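Kinesin-like protein KAR3 (Saccharomyces cerevisiae, PDB 1F9V) probably uses ATP hydrolysis to produce force or movement along microtubules, as a kinesin-family motor domain that here holds ADP and magnesium. Local coordinates at residues 138-142 with 143-147; 254-258 with 259-263; 115-118 with 119-123. The protein carries 2 engineered substitutions. All coordinates share one frame; numbering follows the deposited sequence.

Interaction 1: residues 138-142 with 143-147; sequences IEIYN and ENIVD
Ile-140 and Ile-145 face each other across a tight beta hairpin of the kinesin motor domain, in which strand 138-141 runs back into strand 144-147 through a type I' turn from Tyr-141 to Asn-144. They form a non-hydrogen-bonded pair, with CG1 of Ile-140 4.1 Å from CG1 of Ile-145. With chi1 of -73° and -71° the two CG1 branches take the same setting, beside the backbone N and anti to the carbonyl carbon, and they touch; the CG2 branch of Ile-140 instead leans on CA of Glu-143, 3.8 Å away. Ile-138, on the same face, is set differently: its CG1 sits between N and the carbonyl carbon (chi1 65°), and from there CD1 reaches CG2 of Ile-145 at 4.1 Å. Ile-145 therefore meets one isoleucine with each of its two branches. From helix 297-306, Leu-301 packs on Ile-138 and Leu-298 on Ile-140.

On the other face Glu-139 runs alongside Val-146. CG of Glu-139 is 3.7 Å from CB of Val-146, and OE2 runs on beside the valine methyls, while OE1 makes a weak hydrogen bond to Ser-217. Backbone hydrogen bonds join Glu-139 with Val-146 and Tyr-141 with Asn-144, in both directions. The ring of Tyr-141, on the same face as Glu-139, makes an edge-to-face pair with His-213. At the turn Asn-142 OD1 is hydrogen-bonded to Asn-266 ND2, on helix 258-281, and Glu-143 OE1 accepts from Lys-297 N, at a helix start that would probably stabilise its charge. One water bridges the turn, donating to Tyr-141 O (2.7 Å) and to Asn-144 OD1 (2.9 Å).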
ATOM      1  N   ILE A 138      -0.013 -10.525  -8.756  1.00  8.88           N
ATOM      2  CA  ILE A 138      -0.641 -10.054  -9.975  1.00  9.04           C
ATOM      3  C   ILE A 138      -0.420  -8.566 -10.162  1.00 10.62           C
ATOM      4  O   ILE A 138       0.109  -7.884  -9.286  1.00  9.79           O
ATOM      5  CB  ILE A 138      -2.180 -10.299  -9.942  1.00 10.76           C
ATOM      6  CG1 ILE A 138      -2.816  -9.460  -8.828  1.00 10.68           C
ATOM      7  CG2 ILE A 138      -2.481 -11.785  -9.711  1.00 10.91           C
ATOM      8  CD1 ILE A 138      -4.337  -9.381  -8.888  1.00 11.61           C
ATOM      9  N   GLU A 139      -0.829  -8.074 -11.321  1.00 11.06           N
ATOM     10  CA  GLU A 139      -0.751  -6.657 -11.601  1.00 11.31           C
ATOM     11  C   GLU A 139      -2.043  -6.287 -12.314  1.00 11.84           C
ATOM     12  O   GLU A 139      -2.665  -7.126 -12.966  1.00 11.31           O
ATOM     13  CB  GLU A 139       0.455  -6.330 -12.489  1.00 13.64           C
ATOM     14  CG  GLU A 139       0.122  -6.259 -13.959  1.00 17.88           C
ATOM     15  CD  GLU A 139       1.316  -5.923 -14.828  1.00 19.96           C
ATOM     16  OE1 GLU A 139       2.381  -5.549 -14.288  1.00 22.32           O
ATOM     17  OE2 GLU A 139       1.178  -6.039 -16.062  1.00 21.19           O
ATOM     18  N   ILE A 140      -2.463  -5.040 -12.147  1.00 10.01           N
ATOM     19  CA  ILE A 140      -3.641  -4.543 -12.827  1.00  9.59           C
ATOM     20  C   ILE A 140      -3.102  -3.440 -13.726  1.00 10.28           C
ATOM     21  O   ILE A 140      -2.503  -2.474 -13.250  1.00 10.96           O
ATOM     22  CB  ILE A 140      -4.684  -3.965 -11.846  1.00  8.80           C
ATOM     23  CG1 ILE A 140      -5.369  -5.108 -11.087  1.00  8.98           C
ATOM     24  CG2 ILE A 140      -5.741  -3.171 -12.615  1.00 10.10           C
ATOM     25  CD1 ILE A 140      -6.262  -4.651  -9.958  1.00  9.47           C
ATOM     26  N   TYR A 141      -3.280  -3.613 -15.029  1.00  9.88           N
ATOM     27  CA  TYR A 141      -2.821  -2.641 -16.013  1.00 10.23           C
ATOM     28  C   TYR A 141      -3.985  -2.354 -16.951  1.00 11.73           C
ATOM     29  O   TYR A 141      -4.531  -3.269 -17.579  1.00 10.49           O
ATOM     30  CB  TYR A 141      -1.635  -3.190 -16.810  1.00 11.30           C
ATOM     31  CG  TYR A 141      -1.164  -2.234 -17.881  1.00 12.75           C
ATOM     32  CD1 TYR A 141      -0.727  -0.955 -17.550  1.00 14.35           C
ATOM     33  CD2 TYR A 141      -1.203  -2.589 -19.228  1.00 15.17           C
ATOM     34  CE1 TYR A 141      -0.340  -0.049 -18.532  1.00 14.58           C
ATOM     35  CE2 TYR A 141      -0.816  -1.684 -20.224  1.00 15.49           C
ATOM     36  CZ  TYR A 141      -0.391  -0.417 -19.863  1.00 16.01           C
ATOM     37  OH  TYR A 141      -0.023   0.492 -20.829  1.00 19.01           O
ATOM     38  N   ASN A 142      -4.368  -1.085 -17.039  1.00 10.43           N
ATOM     39  CA  ASN A 142      -5.482  -0.691 -17.881  1.00  9.83           C
ATOM     40  C   ASN A 142      -6.712  -1.472 -17.457  1.00 11.38           C
ATOM     41  O   ASN A 142      -7.484  -1.931 -18.298  1.00 11.51           O
ATOM     42  CB  ASN A 142      -5.170  -0.963 -19.355  1.00 11.40           C
ATOM     43  CG  ASN A 142      -4.449   0.187 -20.007  1.00 11.46           C
ATOM     44  OD1 ASN A 142      -4.474   1.303 -19.498  1.00 13.73           O
ATOM     45  ND2 ASN A 142      -3.798  -0.073 -21.131  1.00 13.09           N
ATOM     46  N   GLU A 143      -6.863  -1.631 -16.145  1.00 10.98           N
ATOM     47  CA  GLU A 143      -7.996  -2.328 -15.540  1.00 12.24           C
ATOM     48  C   GLU A 143      -8.109  -3.819 -15.871  1.00 12.77           C
ATOM     49  O   GLU A 143      -9.175  -4.417 -15.702  1.00 14.68           O
ATOM     50  CB  GLU A 143      -9.304  -1.599 -15.891  1.00 12.81           C
ATOM     51  CG  GLU A 143      -9.411  -0.184 -15.295  1.00 13.70           C
ATOM     52  CD  GLU A 143      -9.309  -0.157 -13.768  1.00 14.33           C
ATOM     53  OE1 GLU A 143     -10.362  -0.211 -13.095  1.00 13.17           O
ATOM     54  OE2 GLU A 143      -8.177  -0.080 -13.238  1.00 15.62           O
ATOM     55  N   ASN A 144      -7.010  -4.413 -16.328  1.00 12.80           N
ATOM     56  CA  ASN A 144      -6.968  -5.839 -16.647  1.00 13.85           C
ATOM     57  C   ASN A 144      -5.993  -6.519 -15.691  1.00 14.19           C
ATOM     58  O   ASN A 144      -4.929  -5.979 -15.400  1.00 13.05           O
ATOM     59  CB  ASN A 144      -6.486  -6.069 -18.079  1.00 15.58           C
ATOM     60  CG  ASN A 144      -7.491  -5.610 -19.118  1.00 17.60           C
ATOM     61  OD1 ASN A 144      -7.119  -5.052 -20.148  1.00 20.60           O
ATOM     62  ND2 ASN A 144      -8.766  -5.843 -18.853  1.00 17.55           N
ATOM     63  N   ILE A 145      -6.357  -7.703 -15.209  1.00 13.60           N
ATOM     64  CA  ILE A 145      -5.503  -8.448 -14.296  1.00 12.30           C
ATOM     65  C   ILE A 145      -4.518  -9.296 -15.087  1.00 12.72           C
ATOM     66  O   ILE A 145      -4.884  -9.935 -16.076  1.00 13.80           O
ATOM     67  CB  ILE A 145      -6.341  -9.373 -13.379  1.00 12.08           C
ATOM     68  CG1 ILE A 145      -7.121  -8.529 -12.368  1.00 12.99           C
ATOM     69  CG2 ILE A 145      -5.430 -10.381 -12.667  1.00 12.01           C
ATOM     70  CD1 ILE A 145      -8.136  -9.315 -11.543  1.00 13.25           C
ATOM     71  N   VAL A 146      -3.261  -9.279 -14.655  1.00 12.78           N
ATOM     72  CA  VAL A 146      -2.202 -10.057 -15.278  1.00 13.01           C
ATOM     73  C   VAL A 146      -1.531 -10.876 -14.178  1.00 12.76           C
ATOM     74  O   VAL A 146      -1.251 -10.363 -13.099  1.00 10.57           O
ATOM     75  CB  VAL A 146      -1.135  -9.151 -15.945  1.00 14.82           C
ATOM     76  CG1 VAL A 146       0.035  -9.991 -16.426  1.00 15.34           C
ATOM     77  CG2 VAL A 146      -1.746  -8.392 -17.107  1.00 16.25           C
ATOM     78  N   ASP A 147      -1.297 -12.154 -14.452  1.00 12.10           N
ATOM     79  CA  ASP A 147      -0.661 -13.048 -13.497  1.00 13.01           C
ATOM     80  C   ASP A 147       0.849 -12.954 -13.712  1.00 14.48           C
ATOM     81  O   ASP A 147       1.361 -13.386 -14.745  1.00 15.41           O
ATOM     82  CB  ASP A 147      -1.154 -14.479 -13.737  1.00 13.09           C
ATOM     83  CG  ASP A 147      -0.509 -15.493 -12.811  1.00 15.54           C
ATOM     84  OD1 ASP A 147       0.219 -15.098 -11.876  1.00 14.47           O
ATOM     85  OD2 ASP A 147      -0.737 -16.706 -13.025  1.00 14.87           O
TER
HETATM   86  O   HOH W   1      -4.304  -4.455 -19.965  1.00 21.36           O

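Interaction 2: residues 254-258 with 259-263; sequences SQVVG and DRLRE
Val-256 rests against Arg-260 and Leu-261 where a loop enters the N-terminal turn of helix 258-281, the long helix that follows the switch II loop in kinesin motors. The side chain of Arg-260 shows the contact best when traced outward. Its CB lies 3.5 Å from Val-257 O, so the first carbon already touches the incoming backbone. Because chi1 is 169°, CG swings away from its own N and beside its carbonyl carbon, and it comes within 3.4 Å of CG1 of Val-256, a tight approach for two carbons. The chain then bends at chi2 and chi3 and leaves the valine behind. At the tip NH1 stands 3.5 Å from OE1 of Glu-263, one turn further along. That oxygen lies over a face of the guanidinium, well out of its plane, so the salt bridge is one of charges alone, with no N-H aimed at it. The carboxylate's other oxygen, OE2, makes a weak hydrogen bond to Tyr-141.

The second methyl of Val-256 serves the other neighbour: CG2 is 3.6 Å from CA of Leu-261 and also meets its CD1. Val-253 adds to the packing on Leu-261, and Ile-251 touches Val-256.

The backbone starts the helix here. Leu-261 N donates to Val-257 O, and Arg-262 N donates to Gly-258 O. Gly-258 makes the bend with a positive phi of 52°, a backbone region easiest for a residue without a beta carbon. The carbonyl of Gly-258 also meets a side chain, for CG of Arg-262 lies 3.2 Å from Gly-258 O.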
ATOM      1  N   SER A 254      -5.232  16.209 -21.595  1.00 23.34           N
ATOM      2  CA  SER A 254      -5.452  16.907 -22.849  1.00 23.70           C
ATOM      3  C   SER A 254      -4.191  16.919 -23.713  1.00 23.80           C
ATOM      4  O   SER A 254      -4.230  17.329 -24.870  1.00 24.89           O
ATOM      5  CB  SER A 254      -5.909  18.342 -22.569  1.00 24.19           C
ATOM      6  OG  SER A 254      -4.800  19.204 -22.376  1.00 25.99           O
ATOM      7  N   GLN A 255      -3.078  16.449 -23.164  1.00 22.33           N
ATOM      8  CA  GLN A 255      -1.830  16.455 -23.912  1.00 23.26           C
ATOM      9  C   GLN A 255      -1.285  15.087 -24.309  1.00 21.65           C
ATOM     10  O   GLN A 255      -0.203  15.000 -24.886  1.00 22.46           O
ATOM     11  CB  GLN A 255      -0.768  17.203 -23.116  1.00 26.82           C
ATOM     12  CG  GLN A 255      -1.224  18.555 -22.620  1.00 32.20           C
ATOM     13  CD  GLN A 255      -0.220  19.637 -22.932  1.00 35.31           C
ATOM     14  OE1 GLN A 255       0.302  20.297 -22.032  1.00 36.54           O
ATOM     15  NE2 GLN A 255       0.067  19.824 -24.219  1.00 36.80           N
ATOM     16  N   VAL A 256      -2.019  14.022 -24.001  1.00 18.74           N
ATOM     17  CA  VAL A 256      -1.576  12.670 -24.350  1.00 14.98           C
ATOM     18  C   VAL A 256      -2.509  12.011 -25.372  1.00 13.37           C
ATOM     19  O   VAL A 256      -3.666  12.405 -25.512  1.00 12.94           O
ATOM     20  CB  VAL A 256      -1.490  11.770 -23.096  1.00 14.80           C
ATOM     21  CG1 VAL A 256      -0.310  12.203 -22.239  1.00 15.41           C
ATOM     22  CG2 VAL A 256      -2.792  11.839 -22.296  1.00 12.62           C
ATOM     23  N   VAL A 257      -2.001  11.015 -26.086  1.00 11.47           N
ATOM     24  CA  VAL A 257      -2.799  10.312 -27.087  1.00 11.97           C
ATOM     25  C   VAL A 257      -2.479   8.822 -27.077  1.00 12.24           C
ATOM     26  O   VAL A 257      -1.571   8.373 -26.373  1.00 11.74           O
ATOM     27  CB  VAL A 257      -2.516  10.840 -28.508  1.00 11.55           C
ATOM     28  CG1 VAL A 257      -2.974  12.282 -28.629  1.00 11.91           C
ATOM     29  CG2 VAL A 257      -1.029  10.709 -28.822  1.00 10.61           C
ATOM     30  N   GLY A 258      -3.235   8.063 -27.866  1.00 12.44           N
ATOM     31  CA  GLY A 258      -3.020   6.630 -27.983  1.00 11.23           C
ATOM     32  C   GLY A 258      -2.951   5.841 -26.691  1.00 10.77           C
ATOM     33  O   GLY A 258      -3.731   6.056 -25.766  1.00 10.48           O
ATOM     34  N   ASP A 259      -2.000   4.916 -26.640  1.00 12.03           N
ATOM     35  CA  ASP A 259      -1.810   4.063 -25.476  1.00 13.52           C
ATOM     36  C   ASP A 259      -1.508   4.870 -24.218  1.00 12.45           C
ATOM     37  O   ASP A 259      -1.920   4.496 -23.123  1.00 12.58           O
ATOM     38  CB  ASP A 259      -0.686   3.061 -25.745  1.00 16.29           C
ATOM     39  CG  ASP A 259      -0.996   2.136 -26.915  1.00 19.74           C
ATOM     40  OD1 ASP A 259      -2.192   1.904 -27.210  1.00 23.32           O
ATOM     41  OD2 ASP A 259      -0.040   1.636 -27.543  1.00 24.27           O
ATOM     42  N   ARG A 260      -0.792   5.979 -24.371  1.00 12.03           N
ATOM     43  CA  ARG A 260      -0.463   6.822 -23.223  1.00 11.09           C
ATOM     44  C   ARG A 260      -1.734   7.442 -22.652  1.00  9.52           C
ATOM     45  O   ARG A 260      -1.911   7.520 -21.433  1.00  9.94           O
ATOM     46  CB  ARG A 260       0.511   7.927 -23.633  1.00 12.23           C
ATOM     47  CG  ARG A 260       0.693   8.995 -22.574  1.00 15.85           C
ATOM     48  CD  ARG A 260       1.278   8.409 -21.308  1.00 18.41           C
ATOM     49  NE  ARG A 260       2.641   7.945 -21.524  1.00 20.37           N
ATOM     50  CZ  ARG A 260       3.591   7.968 -20.598  1.00 22.16           C
ATOM     51  NH1 ARG A 260       3.318   8.435 -19.384  1.00 24.60           N
ATOM     52  NH2 ARG A 260       4.813   7.531 -20.886  1.00 22.75           N
ATOM     53  N   LEU A 261      -2.617   7.882 -23.540  1.00  9.80           N
ATOM     54  CA  LEU A 261      -3.880   8.481 -23.126  1.00 10.10           C
ATOM     55  C   LEU A 261      -4.727   7.460 -22.376  1.00 10.71           C
ATOM     56  O   LEU A 261      -5.262   7.745 -21.308  1.00 10.56           O
ATOM     57  CB  LEU A 261      -4.654   8.976 -24.349  1.00 10.16           C
ATOM     58  CG  LEU A 261      -6.136   9.307 -24.151  1.00 10.55           C
ATOM     59  CD1 LEU A 261      -6.296  10.375 -23.080  1.00 10.85           C
ATOM     60  CD2 LEU A 261      -6.727   9.774 -25.468  1.00 11.30           C
ATOM     61  N   ARG A 262      -4.843   6.262 -22.937  1.00 11.39           N
ATOM     62  CA  ARG A 262      -5.652   5.234 -22.307  1.00 12.16           C
ATOM     63  C   ARG A 262      -5.140   4.874 -20.926  1.00 11.93           C
ATOM     64  O   ARG A 262      -5.925   4.727 -19.992  1.00 11.58           O
ATOM     65  CB  ARG A 262      -5.707   3.995 -23.199  1.00 15.63           C
ATOM     66  CG  ARG A 262      -6.194   4.302 -24.619  1.00 20.92           C
ATOM     67  CD  ARG A 262      -7.719   4.285 -24.735  1.00 25.17           C
ATOM     68  NE  ARG A 262      -8.312   5.617 -24.625  1.00 27.62           N
ATOM     69  CZ  ARG A 262      -9.114   6.166 -25.534  1.00 28.39           C
ATOM     70  NH1 ARG A 262      -9.427   5.506 -26.644  1.00 29.35           N
ATOM     71  NH2 ARG A 262      -9.614   7.379 -25.327  1.00 29.27           N
ATOM     72  N   GLU A 263      -3.823   4.740 -20.790  1.00 11.96           N
ATOM     73  CA  GLU A 263      -3.246   4.402 -19.498  1.00 12.51           C
ATOM     74  C   GLU A 263      -3.447   5.539 -18.498  1.00 11.28           C
ATOM     75  O   GLU A 263      -3.779   5.301 -17.339  1.00 10.13           O
ATOM     76  CB  GLU A 263      -1.763   4.052 -19.658  1.00 16.74           C
ATOM     77  CG  GLU A 263      -0.797   5.141 -19.289  1.00 24.00           C
ATOM     78  CD  GLU A 263       0.643   4.678 -19.388  1.00 26.92           C
ATOM     79  OE1 GLU A 263       1.539   5.416 -18.918  1.00 28.47           O
ATOM     80  OE2 GLU A 263       0.874   3.574 -19.934  1.00 26.54           O
TER

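Interaction 3: residues 115-118 with 119-123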
ATOM      1  N   SER A 115       8.872 -12.777   6.445  1.00 13.74           N
ATOM      2  CA  SER A 115       9.777 -13.226   7.505  1.00 15.33           C
ATOM      3  C   SER A 115       9.126 -13.094   8.879  1.00 14.43           C
ATOM      4  O   SER A 115       9.275 -13.967   9.735  1.00 15.70           O
ATOM      5  CB  SER A 115      11.065 -12.406   7.488  1.00 15.96           C
ATOM      6  OG  SER A 115      11.759 -12.588   6.274  1.00 23.15           O
ATOM      7  N   HIS A 116       8.411 -11.992   9.088  1.00 12.78           N
ATOM      8  CA  HIS A 116       7.744 -11.742  10.355  1.00 11.75           C
ATOM      9  C   HIS A 116       6.640 -12.765  10.606  1.00 12.98           C
ATOM     10  O   HIS A 116       6.480 -13.261  11.720  1.00 13.21           O
ATOM     11  CB  HIS A 116       7.154 -10.327  10.359  1.00 12.15           C
ATOM     12  CG  HIS A 116       6.631  -9.885  11.690  1.00 13.29           C
ATOM     13  ND1 HIS A 116       7.380  -9.950  12.846  1.00 12.29           N
ATOM     14  CD2 HIS A 116       5.438  -9.354  12.046  1.00 11.90           C
ATOM     15  CE1 HIS A 116       6.671  -9.478  13.855  1.00 12.12           C
ATOM     16  NE2 HIS A 116       5.487  -9.109  13.396  1.00 14.04           N
ATOM     17  N   ILE A 117       5.875 -13.077   9.567  1.00 13.51           N
ATOM     18  CA  ILE A 117       4.783 -14.040   9.693  1.00 14.75           C
ATOM     19  C   ILE A 117       5.296 -15.439  10.043  1.00 13.41           C
ATOM     20  O   ILE A 117       4.718 -16.124  10.889  1.00 14.38           O
ATOM     21  CB  ILE A 117       3.946 -14.105   8.392  1.00 15.22           C
ATOM     22  CG1 ILE A 117       3.017 -12.888   8.315  1.00 16.53           C
ATOM     23  CG2 ILE A 117       3.119 -15.386   8.359  1.00 16.50           C
ATOM     24  CD1 ILE A 117       2.413 -12.653   6.935  1.00 18.06           C
ATOM     25  N   PHE A 118       6.379 -15.862   9.403  1.00 13.68           N
ATOM     26  CA  PHE A 118       6.926 -17.179   9.686  1.00 14.16           C
ATOM     27  C   PHE A 118       7.532 -17.243  11.086  1.00 15.26           C
ATOM     28  O   PHE A 118       7.506 -18.292  11.728  1.00 15.20           O
ATOM     29  CB  PHE A 118       7.947 -17.563   8.614  1.00 15.34           C
ATOM     30  CG  PHE A 118       7.332 -18.273   7.440  1.00 17.64           C
ATOM     31  CD1 PHE A 118       6.804 -19.554   7.586  1.00 18.55           C
ATOM     32  CD2 PHE A 118       7.242 -17.653   6.200  1.00 17.60           C
ATOM     33  CE1 PHE A 118       6.195 -20.204   6.514  1.00 18.61           C
ATOM     34  CE2 PHE A 118       6.633 -18.294   5.123  1.00 18.67           C
ATOM     35  CZ  PHE A 118       6.109 -19.574   5.284  1.00 17.84           C
ATOM     36  N   ASN A 119       8.062 -16.122  11.574  1.00 15.01           N
ATOM     37  CA  ASN A 119       8.625 -16.105  12.924  1.00 16.20           C
ATOM     38  C   ASN A 119       7.471 -16.334  13.887  1.00 16.18           C
ATOM     39  O   ASN A 119       7.598 -17.050  14.878  1.00 16.38           O
ATOM     40  CB  ASN A 119       9.282 -14.758  13.238  1.00 17.63           C
ATOM     41  CG  ASN A 119      10.606 -14.569  12.522  1.00 22.97           C
ATOM     42  OD1 ASN A 119      11.221 -15.532  12.056  1.00 24.98           O
ATOM     43  ND2 ASN A 119      11.053 -13.317  12.427  1.00 24.02           N
ATOM     44  N   TRP A 120       6.335 -15.719  13.579  1.00 14.92           N
ATOM     45  CA  TRP A 120       5.144 -15.850  14.407  1.00 16.09           C
ATOM     46  C   TRP A 120       4.544 -17.245  14.288  1.00 16.75           C
ATOM     47  O   TRP A 120       4.064 -17.808  15.272  1.00 17.60           O
ATOM     48  CB  TRP A 120       4.105 -14.813  13.989  1.00 16.21           C
ATOM     49  CG  TRP A 120       4.135 -13.599  14.839  1.00 17.68           C
ATOM     50  CD1 TRP A 120       4.549 -12.349  14.473  1.00 17.83           C
ATOM     51  CD2 TRP A 120       3.742 -13.506  16.211  1.00 19.82           C
ATOM     52  NE1 TRP A 120       4.437 -11.485  15.533  1.00 18.62           N
ATOM     53  CE2 TRP A 120       3.944 -12.166  16.613  1.00 19.78           C
ATOM     54  CE3 TRP A 120       3.236 -14.424  17.141  1.00 20.39           C
ATOM     55  CZ2 TRP A 120       3.660 -11.720  17.910  1.00 20.80           C
ATOM     56  CZ3 TRP A 120       2.954 -13.981  18.432  1.00 22.59           C
ATOM     57  CH2 TRP A 120       3.166 -12.638  18.802  1.00 23.05           C
ATOM     58  N   ILE A 121       4.571 -17.791  13.077  1.00 16.59           N
ATOM     59  CA  ILE A 121       4.027 -19.117  12.828  1.00 17.20           C
ATOM     60  C   ILE A 121       4.797 -20.141  13.659  1.00 18.92           C
ATOM     61  O   ILE A 121       4.203 -21.024  14.276  1.00 18.88           O
ATOM     62  CB  ILE A 121       4.112 -19.483  11.320  1.00 17.21           C
ATOM     63  CG1 ILE A 121       3.029 -18.719  10.537  1.00 16.30           C
ATOM     64  CG2 ILE A 121       3.945 -20.993  11.135  1.00 17.69           C
ATOM     65  CD1 ILE A 121       3.065 -18.933   9.039  1.00 15.67           C
ATOM     66  N   ASN A 122       6.120 -20.018  13.687  1.00 20.60           N
ATOM     67  CA  ASN A 122       6.931 -20.944  14.465  1.00 22.99           C
ATOM     68  C   ASN A 122       6.599 -20.793  15.941  1.00 23.92           C
ATOM     69  O   ASN A 122       6.456 -21.784  16.658  1.00 23.84           O
ATOM     70  CB  ASN A 122       8.412 -20.672  14.225  1.00 25.08           C
ATOM     71  CG  ASN A 122       8.817 -20.948  12.799  1.00 28.54           C
ATOM     72  OD1 ASN A 122       8.439 -21.970  12.226  1.00 32.15           O
ATOM     73  ND2 ASN A 122       9.582 -20.035  12.208  1.00 30.59           N
ATOM     74  N   LYS A 123       6.461 -19.548  16.386  1.00 24.52           N
ATOM     75  CA  LYS A 123       6.143 -19.262  17.780  1.00 26.84           C
ATOM     76  C   LYS A 123       4.752 -19.753  18.204  1.00 26.78           C
ATOM     77  O   LYS A 123       4.512 -20.010  19.384  1.00 26.40           O
ATOM     78  CB  LYS A 123       6.252 -17.758  18.037  1.00 29.12           C
ATOM     79  CG  LYS A 123       5.455 -17.267  19.237  1.00 32.36           C
ATOM     80  CD  LYS A 123       6.229 -16.215  20.023  1.00 37.03           C
ATOM     81  CE  LYS A 123       5.495 -15.822  21.300  1.00 38.53           C
ATOM     82  NZ  LYS A 123       6.392 -15.117  22.260  1.00 40.48           N
TER
HETATM   83  O   HOH W   2       9.855 -10.977  13.634  1.00 21.61           O
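Trp-120 turns an edge of its indole toward the imidazole of His-116 one helical turn earlier, an offset edge-to-face pair on helix 109-124. The planes stand at 86°, and the imidazole and the five-membered indole ring have centroids 4.7 Å apart. Trp-120 CD1 lies over one face of the imidazole toward its rim, 3.5 Å from His-116 NE2, while Trp-120 NE1 comes to 3.4 Å from His-116 CE1. With its CG anti to the backbone N (chi1 -171°), His-116 extends alongside the tryptophan side chain.

The next shell fixes the imidazole's rotation from both nitrogens. ND1 is 2.8 Å from a water lying at the ring's edge, in its plane; the same water accepts a hydrogen bond from Asn-119 ND2. NE2 is hydrogen-bonded to Gln-78, and Gln-78 and Leu-81 touch Trp-120 as well. Replacing the histidine by an alanine here would probably leave the indole edge without the face it meets, and Gln-78 and the water short of one partner each.

Further round the helix the contacts are apolar. CG2 of Ile-117 meets CD1 of Ile-121 at 3.6 Å, and that same CD1 lies 4.1 Å from CD1 of Phe-118. Regular i to i+4 bonds hold these turns together, among them Ile-121 N to Ile-117 O and Asn-122 N to Phe-118 O.

The helix thus shows two different sides. His-116 and Trp-120 look toward the loop after helix 66-77, a helix whose Glu-72, Gln-75 and Leu-76 help line an ADP pocket, while Phe-118 and Ile-121 pack on Val-133 of strand 130-141, and Ile-121 reaches Tyr-131 of that strand too.

From the N terminus the order is interaction 3, interaction 1, interaction 2, in series, with none nested in or crossing another. Interaction 3 closes only helical turns within helix 109-124, which leads by a short loop into strand 130-141. At the far end of that strand interaction 1 closes the hairpin to strand 144-147; their centres are about 30 Å apart, and the two contacts do not touch. Interaction 2 comes much later, where the loop after strand 235-244 enters helix 258-281, on the opposite side of the chain's centre from interaction 3. Interactions 1 and 2 do meet: Tyr-141 and Asn-142 of the hairpin touch Glu-263, tying the hairpin turn to the start of helix 258-281.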